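Side-chain contacts in flavin-nucleotide-binding protein (Mycobacterium smegmatis, PDB 4YBN), which binds FAD and heme b in a split beta-barrel of the pyridoxamine 5'-phosphate oxidase-related family and probably acts as an oxidoreductase: residues A[19-22]-A[23-26]; A[118-121]-A[122-126]; A[132-135]-A[136-139]. All blocks are in the same frame, centred on the assembly; numbering follows the deposited sequence. Where two conformers were deposited one is given.

Contact 1 (A[19-22]-A[23-26]); sequences STSR and ERLD
Arg22 and Asp26, one turn apart at the start of helix 22-29, meet with their flat groups almost perpendicular, the guanidinium and carboxylate planes being 85° apart. The arginine comes side-on and puts two nitrogens on a single oxygen: NE lies 2.9 Å from Asp26 OD1 in a fairly straight bond (162°), and NH1 reaches the same OD1 at 3.2 Å with a more bent one. OD1 lies in the guanidinium plane, at its edge; NH1 uses its syn lone pair, while NE meets it on the same syn side but clearly out of the carboxylate plane. The arginine can lie there because its CG is anti to the backbone N (chi1 175°) and its chain bends at chi2, which also brings CD to 3.8 Å from Leu25 CD2.

Ser21 holds the N-cap position. Its OG accepts from Arg24 N at 3.1 Å, and its carbonyl O takes the first i+4 helical bond from Leu25 N at 3.0 Å. The methylene groups of Arg24 run past this cap, CG lying 3.7 Å from Ser21 CB. Just upstream, Ser19 OG accepts from Ser21 N at 3.0 Å, an ST turn that leads the loop into the cap.

Strand 161-166 lies beside the contact, with Leu25 on Trp161 and Arg24 on Leu163 and Leu165. Arg22 NH1 also forms a salt bridge to Asp57. Chemically, a serine oxygen satisfies an amide of the first turn, while Arg22 joins two carboxylates; its positive charge would probably stabilise both in their ionised forms and link the helix start to the turn between strands 44-55 and 58-64.

Contact 2 (A[118-121]-A[122-126]); sequences AKRG and YLDAL
Four successive i to i+4 hydrogen bonds join 118-121 to 122-126 as ordinary alpha-helix, from Tyr122 N to Ala118 O at 3.1 Å through to Ala125 N to Gly121 O at 3.0 Å, with N-H...O angles of 169° and 163° for these two. The side chains of the second turn lie back against the carbonyls of the first. In Tyr122, CG stands anti to the carbonyl carbon (chi1 -86°), which places the ring beside the backbone N, with its CD2 edge toward the preceding turn: CD2 is 3.4 Å from Ala118 O, an atom close to the ring plane, and also packs on the methyl CB of Ala118. The phenol OH is bonded to Glu58, beyond the helix.

Leu123 rests its branch point over a backbone oxygen, CG being 3.3 Å from Lys119 O. Asp124 similarly places CG 3.2 Å from Arg120 O, yet its carboxylate does not touch the Arg120 guanidinium. The two charged ends are 6.1 Å apart, from Arg120 NH1 to Asp124 OD1, and a water lies 3.2 Å from both atoms, accepting from NH1 and probably donating to OD1. Arg120 NH1 is also held by the carbonyl of Ser141, and the Asp124 side chain comes within about 2 Å of a bound nickel ion, a coordinating distance.

Lys119 ends on the carbonyls of Leu146 and Thr149, while Leu123 packs against His62, an axial ligand of heme iron, and touches the heme itself. The i to i+4 bonds are those of an alpha-helix; Leu123 on it lines the heme pocket against strand 58-64 of the split barrel, while Asp124 carries the nickel.

Contact 3 (A[132-135]-A[136-139]); sequences PGRT and AELR
Glu137 OE1 is gripped by Arg134 NH1 at 2.9 Å, in a salt bridge with an N-H...O angle of 161°, and by the hydroxyl group of Ser210 in helix 209-212. The arginine nitrogen meets this oxygen nearly head-on to its C-O bond, and OE1 lies in the guanidinium plane. The carboxylate is turned 83° from that plane, so one guanidinium N-H engages one oxygen without a paired, coplanar grip. A bend at chi2 (57°) brings the end of Arg134 back toward Glu137, three residues on.

Leu138 approaches the same guanidinium from a different direction. Its CD2 lies over one face, 3.6 Å from Arg134 NE, displaced toward the rim, while CD1 is 3.6 Å from Arg134 CG. Thus the glutamate holds an edge and the leucine covers a face.

The backbone beneath makes a short, weakly bonded helical turn. Glu137 N donates to Arg134 O at 2.9 Å, and Leu138 N to Thr135 O at 3.3 Å, with both donors well above the carbonyl planes. Gly133 enters the turn at positive phi, a region glycine reaches easily.

Arg134 NH2 reaches across the dimer interface to the carbonyl oxygen of Ala92 of the second subunit, whose Arg93 packs on Leu138. The buried arginine therefore has polar partners in both chains and an apolar cover. Its charge would probably keep Glu137 ionised, making this small turn a polar junction at the subunit boundary.

Along the chain the order is contact 1, contact 2, contact 3. Contact 1, at the beginning of helix 22-29, packs beside strand 161-166 of the antiparallel sheet; its centre is about 25 Å from that of contact 2 and about 29 Å from that of contact 3, with no touch to either. Contacts 2 and 3 form a closer pair, about 12 Å between centres, on the successive helices 116-130 and 134-137, joined by a weak, probable hydrogen bond from Thr135 OG1 to Asp124 O at 3.2 Å. Together they link the heme-pocket helix to a turn that meets the second subunit, whereas in contact 1 the Leu25 side chain is about 8 Å from a bound FAD.

Contact 1 (A[19-22]-A[23-26])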
loop_
_atom_site.group_PDB
_atom_site.type_symbol
_atom_site.label_atom_id
_atom_site.label_comp_id
_atom_site.label_asym_id
_atom_site.label_seq_id
_atom_site.Cartn_x
_atom_site.Cartn_y
_atom_site.Cartn_z
ATOM N N SER A 19 -3.008 -17.577 -5.846
ATOM C CA SER A 19 -2.458 -17.931 -7.168
ATOM C C SER A 19 -1.012 -18.361 -7.072
ATOM O O SER A 19 -0.231 -17.711 -6.421
ATOM C CB SER A 19 -2.541 -16.738 -8.111
ATOM O OG SER A 19 -1.716 -16.991 -9.274
ATOM N N THR A 20 -0.632 -19.440 -7.737
ATOM C CA THR A 20 0.771 -19.840 -7.830
ATOM C C THR A 20 1.466 -19.386 -9.125
ATOM O O THR A 20 2.552 -19.840 -9.436
ATOM C CB THR A 20 0.887 -21.368 -7.776
ATOM O OG1 THR A 20 0.072 -21.909 -8.826
ATOM C CG2 THR A 20 0.415 -21.897 -6.373
ATOM N N SER A 21 0.856 -18.508 -9.895
ATOM C CA SER A 21 1.515 -18.058 -11.086
ATOM C C SER A 21 2.611 -16.984 -10.801
ATOM O O SER A 21 2.316 -15.863 -10.343
ATOM C CB SER A 21 0.516 -17.518 -12.061
ATOM O OG SER A 21 1.186 -16.878 -13.147
ATOM N N ARG A 22 3.855 -17.340 -11.134
ATOM C CA ARG A 22 4.979 -16.430 -11.062
ATOM C C ARG A 22 4.794 -15.282 -12.027
ATOM O O ARG A 22 5.255 -14.146 -11.804
ATOM C CB ARG A 22 6.272 -17.207 -11.381
ATOM C CG ARG A 22 7.511 -16.351 -11.458
ATOM C CD ARG A 22 7.841 -15.647 -10.144
ATOM N NE ARG A 22 8.726 -14.516 -10.440
ATOM C CZ ARG A 22 10.071 -14.586 -10.460
ATOM N NH1 ARG A 22 10.766 -13.505 -10.827
ATOM N NH2 ARG A 22 10.712 -15.714 -10.077
ATOM N N GLU A 23 4.159 -15.563 -13.150
ATOM C CA GLU A 23 3.911 -14.513 -14.091
ATOM C C GLU A 23 2.982 -13.442 -13.528
ATOM O O GLU A 23 3.169 -12.251 -13.773
ATOM C CB GLU A 23 3.394 -15.106 -15.382
ATOM C CG GLU A 23 3.213 -14.144 -16.518
ATOM C CD GLU A 23 2.449 -14.803 -17.672
ATOM O OE1 GLU A 23 2.399 -16.054 -17.687
ATOM O OE2 GLU A 23 1.855 -14.097 -18.531
ATOM N N ARG A 24 1.982 -13.857 -12.789
ATOM C CA ARG A 24 1.073 -12.894 -12.124
ATOM C C ARG A 24 1.784 -12.140 -11.034
ATOM O O ARG A 24 1.538 -10.968 -10.830
ATOM C CB ARG A 24 -0.137 -13.616 -11.524
ATOM C CG ARG A 24 -1.047 -14.248 -12.597
ATOM C CD ARG A 24 -2.444 -14.575 -12.040
ATOM N NE ARG A 24 -3.337 -15.079 -13.085
ATOM C CZ ARG A 24 -4.219 -14.352 -13.786
ATOM N NH1 ARG A 24 -4.376 -13.050 -13.550
ATOM N NH2 ARG A 24 -4.967 -14.944 -14.731
ATOM N N LEU A 25 2.652 -12.836 -10.319
ATOM C CA LEU A 25 3.523 -12.173 -9.377
ATOM C C LEU A 25 4.367 -11.063 -9.966
ATOM O O LEU A 25 4.356 -9.935 -9.456
ATOM C CB LEU A 25 4.369 -13.158 -8.628
ATOM C CG LEU A 25 5.361 -12.483 -7.678
ATOM C CD1 LEU A 25 4.652 -11.946 -6.446
ATOM C CD2 LEU A 25 6.472 -13.426 -7.315
ATOM N N ASP A 26 5.051 -11.336 -11.067
ATOM C CA ASP A 26 5.830 -10.320 -11.726
ATOM C C ASP A 26 5.012 -9.159 -12.208
ATOM O O ASP A 26 5.445 -7.997 -12.145
ATOM C CB ASP A 26 6.630 -10.936 -12.934
ATOM C CG ASP A 26 7.714 -11.863 -12.474
ATOM O OD1 ASP A 26 8.003 -11.862 -11.281
ATOM O OD2 ASP A 26 8.303 -12.604 -13.305
#

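Contact 2 (A[118-121]-A[122-126])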
loop_
_atom_site.group_PDB
_atom_site.type_symbol
_atom_site.label_atom_id
_atom_site.label_comp_id
_atom_site.label_asym_id
_atom_site.label_seq_id
_atom_site.Cartn_x
_atom_site.Cartn_y
_atom_site.Cartn_z
ATOM N N ALA A 118 28.937 -3.904 -7.599
ATOM C CA ALA A 118 27.688 -4.157 -8.261
ATOM C C ALA A 118 26.648 -3.032 -8.048
ATOM O O ALA A 118 25.632 -3.016 -8.711
ATOM C CB ALA A 118 27.148 -5.492 -7.727
ATOM N N LYS A 119 26.918 -2.077 -7.170
ATOM C CA LYS A 119 25.862 -1.138 -6.770
ATOM C C LYS A 119 25.417 -0.271 -7.952
ATOM O O LYS A 119 24.216 -0.078 -8.212
ATOM C CB LYS A 119 26.347 -0.177 -5.716
ATOM C CG LYS A 119 26.541 -0.634 -4.340
ATOM C CD LYS A 119 26.855 0.680 -3.605
ATOM C CE LYS A 119 26.840 0.483 -2.137
ATOM N NZ LYS A 119 27.455 1.684 -1.534
ATOM N N ARG A 120 26.388 0.195 -8.716
ATOM C CA ARG A 120 26.126 1.057 -9.842
ATOM C C ARG A 120 25.149 0.417 -10.824
ATOM O O ARG A 120 24.156 1.046 -11.282
ATOM C CB ARG A 120 27.422 1.453 -10.529
ATOM C CG ARG A 120 27.198 2.386 -11.706
ATOM C CD ARG A 120 28.467 2.774 -12.460
ATOM N NE ARG A 120 29.513 3.363 -11.624
ATOM C CZ ARG A 120 29.558 4.636 -11.232
ATOM N NH1 ARG A 120 28.645 5.499 -11.606
ATOM N NH2 ARG A 120 30.556 5.069 -10.450
ATOM N N GLY A 121 25.367 -0.844 -11.100
ATOM C CA GLY A 121 24.542 -1.547 -12.077
ATOM C C GLY A 121 23.120 -1.778 -11.527
ATOM O O GLY A 121 22.127 -1.647 -12.260
ATOM N N TYR A 122 23.016 -2.175 -10.248
ATOM C CA TYR A 122 21.685 -2.391 -9.644
ATOM C C TYR A 122 20.929 -1.092 -9.489
ATOM O O TYR A 122 19.721 -1.065 -9.787
ATOM C CB TYR A 122 21.799 -3.081 -8.310
ATOM C CG TYR A 122 21.864 -4.574 -8.366
ATOM C CD1 TYR A 122 20.707 -5.333 -8.426
ATOM C CD2 TYR A 122 23.083 -5.253 -8.417
ATOM C CE1 TYR A 122 20.748 -6.704 -8.418
ATOM C CE2 TYR A 122 23.109 -6.640 -8.484
ATOM C CZ TYR A 122 21.914 -7.344 -8.466
ATOM O OH TYR A 122 21.918 -8.708 -8.506
ATOM N N LEU A 123 21.614 0.012 -9.145
ATOM C CA LEU A 123 20.930 1.273 -9.002
ATOM C C LEU A 123 20.401 1.829 -10.329
ATOM O O LEU A 123 19.286 2.312 -10.402
ATOM C CB LEU A 123 21.761 2.320 -8.274
ATOM C CG LEU A 123 22.012 1.952 -6.824
ATOM C CD1 LEU A 123 23.001 2.899 -6.193
ATOM C CD2 LEU A 123 20.737 1.965 -5.969
ATOM N N ASP A 124 21.155 1.642 -11.392
ATOM C CA ASP A 124 20.737 1.998 -12.709
ATOM C C ASP A 124 19.498 1.193 -13.039
ATOM O O ASP A 124 18.494 1.745 -13.573
ATOM C CB ASP A 124 21.822 1.726 -13.759
ATOM C CG ASP A 124 22.982 2.770 -13.744
ATOM O OD1 ASP A 124 23.012 3.709 -12.913
ATOM O OD2 ASP A 124 23.897 2.604 -14.577
ATOM N N ALA A 125 19.561 -0.105 -12.825
ATOM C CA ALA A 125 18.375 -0.929 -13.136
ATOM C C ALA A 125 17.170 -0.518 -12.247
ATOM O O ALA A 125 16.068 -0.497 -12.720
ATOM C CB ALA A 125 18.660 -2.399 -13.012
ATOM N N LEU A 126 17.413 -0.180 -10.987
ATOM C CA LEU A 126 16.353 0.271 -10.066
ATOM C C LEU A 126 15.753 1.559 -10.575
ATOM O O LEU A 126 14.526 1.670 -10.727
ATOM C CB LEU A 126 16.881 0.443 -8.617
ATOM C CG LEU A 126 15.878 0.873 -7.523
ATOM C CD1 LEU A 126 14.698 -0.061 -7.551
ATOM C CD2 LEU A 126 16.427 0.939 -6.067
HETATM O O HOH W 1 25.552 5.550 -12.576
#

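Contact 3 (A[132-135]-A[136-139])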
loop_
_atom_site.group_PDB
_atom_site.type_symbol
_atom_site.label_atom_id
_atom_site.label_comp_id
_atom_site.label_asym_id
_atom_site.label_seq_id
_atom_site.Cartn_x
_atom_site.Cartn_y
_atom_site.Cartn_z
ATOM N N PRO A 132 11.149 4.817 -16.292
ATOM C CA PRO A 132 11.789 4.029 -17.359
ATOM C C PRO A 132 12.589 4.821 -18.375
ATOM O O PRO A 132 12.092 5.799 -18.900
ATOM C CB PRO A 132 10.610 3.329 -18.046
ATOM C CG PRO A 132 9.598 3.180 -16.956
ATOM C CD PRO A 132 9.752 4.379 -16.044
ATOM N N GLY A 133 13.785 4.369 -18.732
ATOM C CA GLY A 133 14.611 5.106 -19.709
ATOM C C GLY A 133 15.380 6.285 -19.119
ATOM O O GLY A 133 16.077 7.016 -19.840
ATOM N N ARG A 134 15.281 6.485 -17.808
ATOM C CA ARG A 134 15.808 7.668 -17.182
ATOM C C ARG A 134 17.288 7.609 -17.057
ATOM O O ARG A 134 17.936 8.642 -17.121
ATOM C CB ARG A 134 15.211 7.884 -15.800
ATOM C CG ARG A 134 15.587 9.163 -15.092
ATOM C CD ARG A 134 15.217 10.419 -15.916
ATOM N NE ARG A 134 15.425 11.650 -15.157
ATOM C CZ ARG A 134 15.548 12.844 -15.686
ATOM N NH1 ARG A 134 15.472 13.006 -16.997
ATOM N NH2 ARG A 134 15.746 13.897 -14.944
ATOM N N THR A 135 17.839 6.415 -16.842
ATOM C CA THR A 135 19.259 6.295 -16.626
ATOM C C THR A 135 20.006 6.814 -17.854
ATOM O O THR A 135 21.041 7.429 -17.717
ATOM C CB THR A 135 19.638 4.839 -16.306
ATOM O OG1 THR A 135 19.233 4.543 -14.957
ATOM C CG2 THR A 135 21.088 4.604 -16.394
ATOM N N ALA A 136 19.490 6.555 -19.038
ATOM C CA ALA A 136 20.221 6.934 -20.231
ATOM C C ALA A 136 20.223 8.448 -20.341
ATOM O O ALA A 136 21.063 8.988 -21.014
ATOM C CB ALA A 136 19.569 6.309 -21.452
ATOM N N GLU A 137 19.282 9.136 -19.696
ATOM C CA GLU A 137 19.232 10.623 -19.729
ATOM C C GLU A 137 20.080 11.350 -18.691
ATOM O O GLU A 137 20.285 12.533 -18.792
ATOM C CB GLU A 137 17.794 11.127 -19.620
ATOM C CG GLU A 137 16.828 10.571 -20.711
ATOM C CD GLU A 137 15.336 10.694 -20.362
ATOM O OE1 GLU A 137 15.022 11.140 -19.218
ATOM O OE2 GLU A 137 14.486 10.319 -21.226
ATOM N N LEU A 138 20.528 10.664 -17.654
ATOM C CA LEU A 138 21.212 11.306 -16.574
ATOM C C LEU A 138 22.729 11.025 -16.639
ATOM O O LEU A 138 23.169 10.003 -17.134
ATOM C CB LEU A 138 20.707 10.729 -15.245
ATOM C CG LEU A 138 19.237 10.740 -14.907
ATOM C CD1 LEU A 138 18.905 9.709 -13.861
ATOM C CD2 LEU A 138 18.876 12.085 -14.353
ATOM N N ARG A 139 23.498 11.911 -16.062
ATOM C CA ARG A 139 24.870 11.597 -15.651
ATOM C C ARG A 139 24.970 10.349 -14.751
ATOM O O ARG A 139 24.017 9.979 -14.043
ATOM C CB ARG A 139 25.512 12.754 -14.895
ATOM C CG ARG A 139 25.035 13.034 -13.491
ATOM C CD ARG A 139 25.947 14.016 -12.783
ATOM N NE ARG A 139 25.432 14.467 -11.473
ATOM C CZ ARG A 139 25.366 13.714 -10.363
ATOM N NH1 ARG A 139 25.721 12.447 -10.349
ATOM N NH2 ARG A 139 24.839 14.209 -9.270
#